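PDB 5G62: fructooligosaccharide ABC transporter substrate-binding protein FusA from Streptococcus pneumoniae, which captures short- and long-chain fructooligosaccharides, preferring tetrasaccharides and larger, and serves as the solute-binding subunit of the FusABC-MsmK import complex. Local coordinates for residues A[138-143]-A[270-275]; A[147-152]-A[164-169]; A[3-8]-A[320-325]. The protein carries 2 engineered substitutions. All blocks are in the same frame, centred on the assembly; numbering follows the deposited sequence.

Contact 1: residues A[138-143]-A[270-275]; sequences MAWINK and WDKNNV. With FRU (beta-D-fructofuranose), chain C; FRU (beta-D-fructofuranose), chain B.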
loop_
_atom_site.group_PDB
_atom_site.type_symbol
_atom_site.label_atom_id
_atom_site.label_comp_id
_atom_site.label_asym_id
_atom_site.label_seq_id
_atom_site.Cartn_x
_atom_site.Cartn_y
_atom_site.Cartn_z
ATOM N N MET A 138 5.190 8.038 -5.322
ATOM C CA MET A 138 5.294 9.266 -6.094
ATOM C C MET A 138 6.563 10.035 -5.713
ATOM O O MET A 138 6.995 10.029 -4.558
ATOM C CB MET A 138 4.080 10.177 -5.868
ATOM C CG MET A 138 2.748 9.739 -6.548
ATOM S SD MET A 138 1.317 10.740 -6.156
ATOM C CE MET A 138 1.848 12.335 -6.796
ATOM N N ALA A 139 7.142 10.696 -6.705
ATOM C CA ALA A 139 8.345 11.505 -6.539
ATOM C C ALA A 139 7.942 12.966 -6.410
ATOM O O ALA A 139 7.101 13.440 -7.171
ATOM C CB ALA A 139 9.300 11.324 -7.726
ATOM N N TRP A 140 8.564 13.667 -5.458
ATOM C CA TRP A 140 8.306 15.056 -5.113
ATOM C C TRP A 140 9.638 15.802 -5.142
ATOM O O TRP A 140 10.678 15.216 -4.848
ATOM C CB TRP A 140 7.701 15.169 -3.719
ATOM C CG TRP A 140 6.533 14.252 -3.516
ATOM C CD1 TRP A 140 6.559 12.919 -3.131
ATOM C CD2 TRP A 140 5.168 14.573 -3.753
ATOM N NE1 TRP A 140 5.281 12.415 -3.093
ATOM C CE2 TRP A 140 4.404 13.408 -3.449
ATOM C CE3 TRP A 140 4.503 15.737 -4.145
ATOM C CZ2 TRP A 140 3.019 13.389 -3.549
ATOM C CZ3 TRP A 140 3.127 15.709 -4.247
ATOM C CH2 TRP A 140 2.397 14.544 -3.939
ATOM N N ILE A 141 9.598 17.084 -5.502
ATOM C CA ILE A 141 10.797 17.911 -5.629
ATOM C C ILE A 141 10.566 19.254 -4.939
ATOM O O ILE A 141 9.433 19.765 -4.860
ATOM C CB ILE A 141 11.207 18.095 -7.122
ATOM C CG1 ILE A 141 12.548 18.867 -7.278
ATOM C CG2 ILE A 141 10.046 18.734 -7.908
ATOM C CD1 ILE A 141 13.164 18.737 -8.682
ATOM N N ASN A 142 11.654 19.817 -4.412
ATOM C CA ASN A 142 11.656 21.104 -3.713
ATOM C C ASN A 142 11.721 22.213 -4.768
ATOM O O ASN A 142 12.778 22.499 -5.343
ATOM C CB ASN A 142 12.808 21.161 -2.702
ATOM C CG ASN A 142 12.761 22.421 -1.782
ATOM O OD1 ASN A 142 12.365 23.490 -2.207
ATOM N ND2 ASN A 142 13.176 22.258 -0.528
ATOM N N LYS A 143 10.555 22.779 -5.053
ATOM C CA LYS A 143 10.393 23.887 -5.986
ATOM C C LYS A 143 10.963 25.197 -5.452
ATOM O O LYS A 143 11.364 26.042 -6.249
ATOM C CB LYS A 143 8.904 24.115 -6.287
ATOM C CG LYS A 143 8.360 23.467 -7.511
ATOM C CD LYS A 143 6.842 23.615 -7.560
ATOM C CE LYS A 143 6.376 24.833 -8.316
ATOM N NZ LYS A 143 6.151 24.513 -9.751
ATOM N N TRP A 270 3.792 8.560 -0.448
ATOM C CA TRP A 270 2.404 8.571 -0.943
ATOM C C TRP A 270 1.875 9.993 -1.125
ATOM O O TRP A 270 1.311 10.314 -2.171
ATOM C CB TRP A 270 1.465 7.828 0.011
ATOM C CG TRP A 270 0.026 7.724 -0.471
ATOM C CD1 TRP A 270 -1.033 8.561 -0.153
ATOM C CD2 TRP A 270 -0.535 6.656 -1.248
ATOM N NE1 TRP A 270 -2.210 8.073 -0.715
ATOM C CE2 TRP A 270 -1.929 6.914 -1.393
ATOM C CE3 TRP A 270 0.006 5.504 -1.847
ATOM C CZ2 TRP A 270 -2.763 6.083 -2.140
ATOM C CZ3 TRP A 270 -0.838 4.666 -2.569
ATOM C CH2 TRP A 270 -2.208 4.948 -2.688
ATOM N N ASP A 271 1.996 10.816 -0.090
ATOM C CA ASP A 271 1.452 12.172 -0.038
ATOM C C ASP A 271 2.472 13.050 0.680
ATOM O O ASP A 271 2.812 12.788 1.847
ATOM C CB ASP A 271 0.095 12.161 0.693
ATOM C CG ASP A 271 -0.607 13.532 0.767
ATOM O OD1 ASP A 271 0.021 14.608 0.641
ATOM O OD2 ASP A 271 -1.819 13.518 1.020
ATOM N N LYS A 272 2.964 14.090 -0.019
ATOM C CA LYS A 272 3.938 15.029 0.571
ATOM C C LYS A 272 3.497 15.612 1.920
ATOM O O LYS A 272 4.338 15.998 2.740
ATOM C CB LYS A 272 4.210 16.192 -0.396
ATOM C CG LYS A 272 3.067 17.164 -0.579
ATOM C CD LYS A 272 3.335 18.286 -1.595
ATOM C CE LYS A 272 2.300 19.423 -1.432
ATOM N NZ LYS A 272 2.452 20.511 -2.416
ATOM N N ASN A 273 2.183 15.717 2.157
ATOM C CA ASN A 273 1.682 16.356 3.373
ATOM C C ASN A 273 2.038 15.560 4.622
ATOM O O ASN A 273 2.074 16.121 5.713
ATOM C CB ASN A 273 0.153 16.557 3.267
ATOM C CG ASN A 273 -0.238 17.682 2.280
ATOM O OD1 ASN A 273 -0.200 18.834 2.628
ATOM N ND2 ASN A 273 -0.655 17.328 1.089
ATOM N N ASN A 274 2.326 14.274 4.484
ATOM C CA ASN A 274 2.821 13.475 5.597
ATOM C C ASN A 274 4.309 13.664 5.874
ATOM O O ASN A 274 4.760 13.253 6.929
ATOM C CB ASN A 274 2.539 11.987 5.340
ATOM C CG ASN A 274 1.060 11.690 5.221
ATOM O OD1 ASN A 274 0.263 12.247 5.972
ATOM N ND2 ASN A 274 0.687 10.849 4.262
ATOM N N VAL A 275 5.079 14.254 4.963
ATOM C CA VAL A 275 6.537 14.251 5.083
ATOM C C VAL A 275 7.080 15.678 5.144
ATOM O O VAL A 275 7.696 16.052 6.133
ATOM C CB VAL A 275 7.213 13.467 3.939
ATOM C CG1 VAL A 275 8.776 13.513 4.074
ATOM C CG2 VAL A 275 6.734 12.006 3.900
HETATM C C1 FRU C . -3.640 5.708 1.732
HETATM C C2 FRU C . -2.988 6.201 3.024
HETATM C C3 FRU C . -3.258 7.754 3.297
HETATM C C4 FRU C . -2.018 8.162 4.058
HETATM C C5 FRU C . -1.096 7.533 3.360
HETATM C C6 FRU C . 0.115 7.258 4.236
HETATM O O1 FRU C . -5.081 5.740 1.864
HETATM O O3 FRU C . -4.373 7.920 4.060
HETATM O O4 FRU C . -1.807 9.534 4.183
HETATM O O5 FRU C . -1.736 6.143 2.865
HETATM O O6 FRU C . 0.901 6.394 3.514
HETATM C C1 FRU B . -5.724 4.687 -0.231
HETATM C C2 FRU B . -5.792 5.939 0.591
HETATM C C3 FRU B . -7.290 6.399 0.886
HETATM C C4 FRU B . -7.118 7.851 1.117
HETATM C C5 FRU B . -6.291 8.178 0.098
HETATM C C6 FRU B . -5.475 9.400 0.365
HETATM O O1 FRU B . -6.274 3.563 0.357
HETATM O O3 FRU B . -7.869 5.701 1.933
HETATM O O4 FRU B . -8.368 8.446 1.004
HETATM O O5 FRU B . -5.360 6.893 -0.106
HETATM O O6 FRU B . -4.622 9.683 -0.694
#

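Contact 2: residues A[147-152]-A[164-169]; sequences KKLGLE and LEAFKN. With CA (calcium ion), chain F.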
loop_
_atom_site.group_PDB
_atom_site.type_symbol
_atom_site.label_atom_id
_atom_site.label_comp_id
_atom_site.label_asym_id
_atom_site.label_seq_id
_atom_site.Cartn_x
_atom_site.Cartn_y
_atom_site.Cartn_z
ATOM N N LYS A 147 13.516 27.466 -7.617
ATOM C CA LYS A 147 13.341 28.892 -7.829
ATOM C C LYS A 147 14.544 29.669 -7.324
ATOM O O LYS A 147 15.033 30.556 -8.015
ATOM C CB LYS A 147 12.064 29.373 -7.143
ATOM C CG LYS A 147 10.767 28.994 -7.884
ATOM C CD LYS A 147 9.550 29.112 -6.929
ATOM C CE LYS A 147 8.237 28.800 -7.617
ATOM N NZ LYS A 147 7.170 28.723 -6.596
ATOM N N LYS A 148 15.041 29.323 -6.139
ATOM C CA LYS A 148 16.183 30.008 -5.553
ATOM C C LYS A 148 17.424 29.902 -6.446
ATOM O O LYS A 148 18.206 30.842 -6.535
ATOM C CB LYS A 148 16.473 29.428 -4.170
ATOM C CG LYS A 148 17.612 30.080 -3.476
ATOM C CD LYS A 148 17.745 29.578 -2.057
ATOM C CE LYS A 148 18.985 30.172 -1.382
ATOM N NZ LYS A 148 18.662 30.606 -0.001
ATOM N N LEU A 149 17.628 28.760 -7.085
ATOM C CA LEU A 149 18.821 28.515 -7.876
ATOM C C LEU A 149 18.640 28.856 -9.348
ATOM O O LEU A 149 19.601 28.734 -10.106
ATOM C CB LEU A 149 19.259 27.049 -7.728
ATOM C CG LEU A 149 19.673 26.601 -6.324
ATOM C CD1 LEU A 149 19.914 25.109 -6.262
ATOM C CD2 LEU A 149 20.890 27.373 -5.812
ATOM N N GLY A 150 17.457 29.288 -9.768
ATOM C CA GLY A 150 17.244 29.633 -11.163
ATOM C C GLY A 150 17.185 28.443 -12.100
ATOM O O GLY A 150 17.629 28.548 -13.245
ATOM N N LEU A 151 16.666 27.303 -11.632
ATOM C CA LEU A 151 16.598 26.057 -12.384
ATOM C C LEU A 151 15.173 25.795 -12.866
ATOM O O LEU A 151 14.212 26.082 -12.166
ATOM C CB LEU A 151 17.050 24.870 -11.528
ATOM C CG LEU A 151 18.445 24.952 -10.898
ATOM C CD1 LEU A 151 18.663 23.896 -9.864
ATOM C CD2 LEU A 151 19.517 24.903 -11.943
ATOM N N GLU A 152 15.042 25.222 -14.051
ATOM C CA GLU A 152 13.760 24.745 -14.530
ATOM C C GLU A 152 13.479 23.335 -13.999
ATOM O O GLU A 152 14.393 22.582 -13.677
ATOM C CB GLU A 152 13.753 24.766 -16.057
ATOM C CG GLU A 152 13.816 26.178 -16.638
ATOM C CD GLU A 152 13.918 26.167 -18.147
ATOM O OE1 GLU A 152 14.011 25.058 -18.713
ATOM O OE2 GLU A 152 13.913 27.252 -18.771
ATOM N N LEU A 164 20.065 17.856 -9.209
ATOM C CA LEU A 164 20.507 17.322 -7.925
ATOM C C LEU A 164 21.936 17.775 -7.606
ATOM O O LEU A 164 22.278 17.995 -6.446
ATOM C CB LEU A 164 20.423 15.796 -7.921
ATOM C CG LEU A 164 19.010 15.167 -8.073
ATOM C CD1 LEU A 164 19.120 13.655 -8.198
ATOM C CD2 LEU A 164 18.086 15.626 -6.918
ATOM N N GLU A 165 22.779 17.893 -8.635
ATOM C CA GLU A 165 24.139 18.386 -8.425
ATOM C C GLU A 165 24.119 19.867 -8.020
ATOM O O GLU A 165 24.897 20.288 -7.167
ATOM C CB GLU A 165 24.993 18.162 -9.686
ATOM C CG GLU A 165 25.368 16.705 -9.949
ATOM C CD GLU A 165 26.108 16.483 -11.310
ATOM O OE1 GLU A 165 26.050 17.351 -12.181
ATOM O OE2 GLU A 165 26.716 15.433 -11.522
ATOM N N ALA A 166 23.219 20.654 -8.603
ATOM C CA ALA A 166 23.040 22.025 -8.164
ATOM C C ALA A 166 22.583 22.078 -6.701
ATOM O O ALA A 166 23.053 22.915 -5.931
ATOM C CB ALA A 166 22.052 22.734 -9.085
ATOM N N PHE A 167 21.713 21.145 -6.289
ATOM C CA PHE A 167 21.297 21.074 -4.889
ATOM C C PHE A 167 22.489 20.794 -3.981
ATOM O O PHE A 167 22.562 21.333 -2.876
ATOM C CB PHE A 167 20.226 19.986 -4.661
ATOM C CG PHE A 167 18.876 20.269 -5.274
ATOM C CD1 PHE A 167 18.561 21.516 -5.802
ATOM C CD2 PHE A 167 17.902 19.259 -5.311
ATOM C CE1 PHE A 167 17.289 21.773 -6.368
ATOM C CE2 PHE A 167 16.629 19.503 -5.868
ATOM C CZ PHE A 167 16.334 20.760 -6.412
ATOM N N LYS A 168 23.413 19.934 -4.422
ATOM C CA LYS A 168 24.619 19.654 -3.656
ATOM C C LYS A 168 25.617 20.821 -3.719
ATOM O O LYS A 168 26.044 21.335 -2.692
ATOM C CB LYS A 168 25.282 18.366 -4.156
ATOM C CG LYS A 168 26.573 18.071 -3.414
ATOM C CD LYS A 168 27.313 16.846 -3.971
ATOM C CE LYS A 168 28.097 17.114 -5.244
ATOM N NZ LYS A 168 29.180 16.110 -5.439
ATOM N N ASN A 169 25.982 21.263 -4.926
ATOM C CA ASN A 169 26.999 22.305 -5.111
ATOM C C ASN A 169 26.498 23.736 -4.872
ATOM O O ASN A 169 27.298 24.612 -4.517
ATOM C CB ASN A 169 27.580 22.189 -6.520
ATOM C CG ASN A 169 28.304 20.900 -6.724
ATOM O OD1 ASN A 169 29.033 20.457 -5.841
ATOM N ND2 ASN A 169 28.094 20.266 -7.858
HETATM CA CA CA F . 26.411 21.905 -0.319
HETATM O O HOH W 1 23.935 21.692 -0.549
HETATM O O HOH W 2 25.485 22.299 1.962
HETATM O O HOH W 3 26.370 19.570 0.369
HETATM O O HOH W 4 28.755 21.113 -0.907
HETATM O O HOH W 5 28.457 22.275 1.209
#

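Contact 3: residues A[3-8]-A[320-325]; sequences KTLKFM and ELTAKW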
loop_
_atom_site.group_PDB
_atom_site.type_symbol
_atom_site.label_atom_id
_atom_site.label_comp_id
_atom_site.label_asym_id
_atom_site.label_seq_id
_atom_site.Cartn_x
_atom_site.Cartn_y
_atom_site.Cartn_z
ATOM N N LYS A 3 -22.430 -11.300 24.849
ATOM C CA LYS A 3 -22.112 -10.008 25.426
ATOM C C LYS A 3 -20.643 -9.611 25.201
ATOM O O LYS A 3 -20.358 -8.436 25.063
ATOM C CB LYS A 3 -22.430 -10.020 26.918
ATOM C CG LYS A 3 -22.480 -8.640 27.540
ATOM C CD LYS A 3 -21.236 -8.335 28.345
ATOM C CE LYS A 3 -20.946 -6.853 28.307
ATOM N NZ LYS A 3 -22.177 -6.073 28.567
ATOM N N THR A 4 -19.720 -10.576 25.190
ATOM C CA THR A 4 -18.288 -10.292 25.061
ATOM C C THR A 4 -17.678 -11.208 24.021
ATOM O O THR A 4 -18.066 -12.376 23.919
ATOM C CB THR A 4 -17.517 -10.480 26.381
ATOM O OG1 THR A 4 -18.000 -9.562 27.357
ATOM C CG2 THR A 4 -16.042 -10.193 26.190
ATOM N N LEU A 5 -16.745 -10.663 23.237
ATOM C CA LEU A 5 -15.931 -11.418 22.295
ATOM C C LEU A 5 -14.480 -10.967 22.435
ATOM O O LEU A 5 -14.217 -9.824 22.794
ATOM C CB LEU A 5 -16.429 -11.218 20.833
ATOM C CG LEU A 5 -17.869 -11.659 20.489
ATOM C CD1 LEU A 5 -18.257 -11.099 19.111
ATOM C CD2 LEU A 5 -17.981 -13.155 20.467
ATOM N N LYS A 6 -13.543 -11.876 22.172
ATOM C CA LYS A 6 -12.109 -11.603 22.228
ATOM C C LYS A 6 -11.567 -11.537 20.799
ATOM O O LYS A 6 -11.581 -12.545 20.084
ATOM C CB LYS A 6 -11.365 -12.684 23.010
ATOM C CG LYS A 6 -11.931 -13.002 24.376
ATOM C CD LYS A 6 -11.154 -12.295 25.465
ATOM C CE LYS A 6 -11.427 -12.912 26.832
ATOM N NZ LYS A 6 -12.781 -12.573 27.345
ATOM N N PHE A 7 -11.105 -10.362 20.391
ATOM C CA PHE A 7 -10.550 -10.139 19.061
ATOM C C PHE A 7 -9.079 -9.740 19.211
ATOM O O PHE A 7 -8.760 -8.876 20.025
ATOM C CB PHE A 7 -11.254 -9.010 18.285
ATOM C CG PHE A 7 -12.697 -9.272 17.877
ATOM C CD1 PHE A 7 -13.235 -10.538 17.855
ATOM C CD2 PHE A 7 -13.498 -8.203 17.457
ATOM C CE1 PHE A 7 -14.610 -10.745 17.455
ATOM C CE2 PHE A 7 -14.845 -8.413 17.066
ATOM C CZ PHE A 7 -15.384 -9.685 17.070
ATOM N N MET A 8 -8.211 -10.350 18.409
ATOM C CA MET A 8 -6.858 -9.817 18.182
ATOM C C MET A 8 -6.959 -8.730 17.119
ATOM O O MET A 8 -7.778 -8.831 16.213
ATOM C CB MET A 8 -5.932 -10.938 17.713
ATOM C CG MET A 8 -4.444 -10.611 17.629
ATOM S SD MET A 8 -3.533 -11.698 16.540
ATOM C CE MET A 8 -3.764 -13.279 17.349
ATOM N N GLU A 320 -23.122 -16.633 15.349
ATOM C CA GLU A 320 -24.156 -15.692 14.933
ATOM C C GLU A 320 -23.865 -14.282 15.454
ATOM O O GLU A 320 -24.017 -13.294 14.729
ATOM C CB GLU A 320 -25.548 -16.170 15.412
ATOM C CG GLU A 320 -26.626 -15.200 15.058
ATOM C CD GLU A 320 -28.052 -15.728 15.311
ATOM O OE1 GLU A 320 -28.202 -16.835 15.861
ATOM O OE2 GLU A 320 -28.991 -15.016 14.939
ATOM N N LEU A 321 -23.468 -14.173 16.727
ATOM C CA LEU A 321 -23.146 -12.868 17.286
ATOM C C LEU A 321 -21.976 -12.239 16.543
ATOM O O LEU A 321 -21.970 -11.033 16.291
ATOM C CB LEU A 321 -22.819 -12.999 18.770
ATOM C CG LEU A 321 -22.550 -11.689 19.499
ATOM C CD1 LEU A 321 -23.784 -10.841 19.414
ATOM C CD2 LEU A 321 -22.100 -11.902 20.950
ATOM N N THR A 322 -20.994 -13.059 16.169
ATOM C CA THR A 322 -19.788 -12.549 15.538
ATOM C C THR A 322 -20.103 -12.069 14.133
ATOM O O THR A 322 -19.670 -10.984 13.722
ATOM C CB THR A 322 -18.705 -13.625 15.518
ATOM O OG1 THR A 322 -18.402 -14.024 16.863
ATOM C CG2 THR A 322 -17.394 -13.104 14.776
ATOM N N ALA A 323 -20.882 -12.852 13.391
ATOM C CA ALA A 323 -21.272 -12.456 12.045
ATOM C C ALA A 323 -22.093 -11.178 12.061
ATOM O O ALA A 323 -21.942 -10.328 11.179
ATOM C CB ALA A 323 -22.043 -13.581 11.373
ATOM N N LYS A 324 -22.967 -11.018 13.057
ATOM C CA LYS A 324 -23.751 -9.796 13.134
ATOM C C LYS A 324 -22.883 -8.602 13.531
ATOM O O LYS A 324 -23.057 -7.500 12.996
ATOM C CB LYS A 324 -24.930 -9.988 14.095
ATOM C CG LYS A 324 -26.004 -10.911 13.502
ATOM C CD LYS A 324 -27.212 -11.064 14.408
ATOM C CE LYS A 324 -28.356 -11.723 13.638
ATOM N NZ LYS A 324 -29.418 -12.123 14.610
ATOM N N TRP A 325 -21.941 -8.795 14.458
ATOM C CA TRP A 325 -20.978 -7.726 14.751
ATOM C C TRP A 325 -20.229 -7.312 13.489
ATOM O O TRP A 325 -20.063 -6.121 13.227
ATOM C CB TRP A 325 -19.990 -8.155 15.840
ATOM C CG TRP A 325 -19.130 -7.016 16.358
ATOM C CD1 TRP A 325 -19.375 -6.232 17.436
ATOM C CD2 TRP A 325 -17.901 -6.534 15.783
ATOM N NE1 TRP A 325 -18.406 -5.299 17.574
ATOM C CE2 TRP A 325 -17.476 -5.459 16.579
ATOM C CE3 TRP A 325 -17.124 -6.918 14.684
ATOM C CZ2 TRP A 325 -16.286 -4.755 16.321
ATOM C CZ3 TRP A 325 -15.934 -6.208 14.420
ATOM C CH2 TRP A 325 -15.543 -5.140 15.240
#

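Contact 1: residues A[138-143]-A[270-275]
Lys272 lays the start of its side chain over one face of the Trp140 indole. Its CB sits 3.8 Å from the centroid of the six-membered ring of Trp140, 14° off the normal, a CH-pi contact, and the extended chain then runs on over the rim, CD lying 3.7 Å from Trp140 CZ3. The Lys272 backbone N comes down on the same ring, while Trp270 O meets the indole at its edge, in plane.

Hydrogen bonds shape the turn itself. Asp271 OD1 takes the backbone N of Asn273 at 2.9 Å, forming an Asx turn, and also receives Asn273 ND2 on its syn side.

The turn forms part of the fructooligosaccharide pocket. Trp270 leaves the backbone on the side away from strand 138-142, and with CG anti to the backbone N (chi1 -177°) its indole lies against the sugar: NE1 bonds O6 of the chain B fructose at 2.9 Å, and the chain C fructose covers a face. Asn274 ND2 bonds O4 of the chain C fructose at 2.8 Å.

Strand 138-142 runs between strands 264-269 and 282-284. Trp140 NE1 bonds Thr269 O, Lys272 NZ bonds Tyr282 O and Asn279 O, and Trp403 of helix 399-412 packs on Trp140 and Asp271.

Contact 2: residues A[147-152]-A[164-169]
Leu149 and Phe167 both hold CG beside the backbone N and anti to the carbonyl carbon (chi1 -63° and -69°), and these torsions bring a methyl of one against the ring of the other. Leu149 CD1 arrives at the ring's edge, in its plane, 3.9 Å from Phe167 CD1. The same methyl also rests 3.8 Å from the backbone O of Ala166, so one branch of the leucine touches both the helix backbone and the phenyl ring. Leu151 works from the other end of the turn: its CD1 lies 3.7 Å from Ala166 CB and, more loosely, 4.3 Å from Phe167 CE1. Ala166 is thus met by both leucines. No hydrogen bond crosses here; the side-chain contacts are apolar and only partly buried.

Between the two leucines the chain leaves the helix at Gly150, whose positive phi (72°) belongs to a Schellman motif at the end of helix 143-149.

The far helix ends in a calcium site, which is essential for translocation of the substrates by the transporter. Lys168 O binds the ion at 2.5 Å together with five waters and Asp171, and water 1 also donates to Phe167 O at 2.7 Å. Ala179 and Ala180 are engineered replacements of two ligand residues of this EF-hand site, which is consistent with so much water around the metal.

Helices 143-149 and 157-169 pack here as neighbours in sequence: Trp145 of the first sets its ring edge-to-face with Phe167, Leu146 touches both Phe167 and Leu151, and Leu164 touches Phe183 of strand 181-183.

Contact 3: residues A[3-8]-A[320-325]
Phe7 drives its ring edge into the face of Trp325, and this is the dense end of the contact. The two make a T-shaped (edge-to-face) pair, with the Phe7 centroid 4.9 Å from that of the Trp325 six-membered ring and the planes 72° apart. Phe7 CE2 does the touching: it stands over the benzene half of the indole, 3.6 Å from Trp325 CZ3 and equally near Trp325 CE3. Trp325 presents that face with its CG anti to the backbone N (chi1 -170°), which sends the indole out toward the strand. Ile36 of strand 35-41 touches both rings, while Ala61 and His63 of strand 61-63 pack on Phe7 and Trp325 respectively.

One step back along the strand, Leu5 straddles the hydroxyl of Thr322. Both its methyls, CD1 and CD2, lie 3.7 Å from Thr322 OG1, an oxygen whose polar needs are met within its own surroundings by Asn318 O and Asn316 ND2 rather than across the contact.

Strand 4-10 is an inner strand of a mixed sheet, between 35-41 and 61-63, and helix 319-329 lies against one face of that sheet; the axes of 4-8 and 320-325 approach to 10.1 Å and cross at -70°. This is the alpha/beta layering expected of a lobe in a solute-binding protein, with Leu5 and Phe7 directed at the helix and Lys6 between them bonding through its backbone N to Asp60 OD2.

Toward the N-terminus the fit slackens. Leu321 CD2 is 4.3 Å from Leu5 CG and 4.0 Å from the backbone N of Lys3, whose side chain starts away from the helix; the residue is exposed and poorly ordered. Farther round the helix, on its exposed side, Lys324 NZ forms a salt bridge with Glu320 OE2.

Contact 3 joins the start of the chain to residues 320-325, and contacts 1 and 2 are nested inside the loop it closes, contact 2 lying within that of contact 1. Contacts 1 and 2 are neighbours, centres about 18 Å apart: strand 138-142 runs directly into helix 143-149, and Asn142 O packs against Phe167 CZ. Contact 3 lies across the chain's centre, about 41 Å from contact 1 and 58 Å from contact 2 between centres, where strand 4-10 belongs to a different mixed sheet and helix 319-329 lies on it. The two sheets are consistent with the two lobes of a solute-binding protein, contact 1 holding sugar and the calcium site lying farther out in the same region.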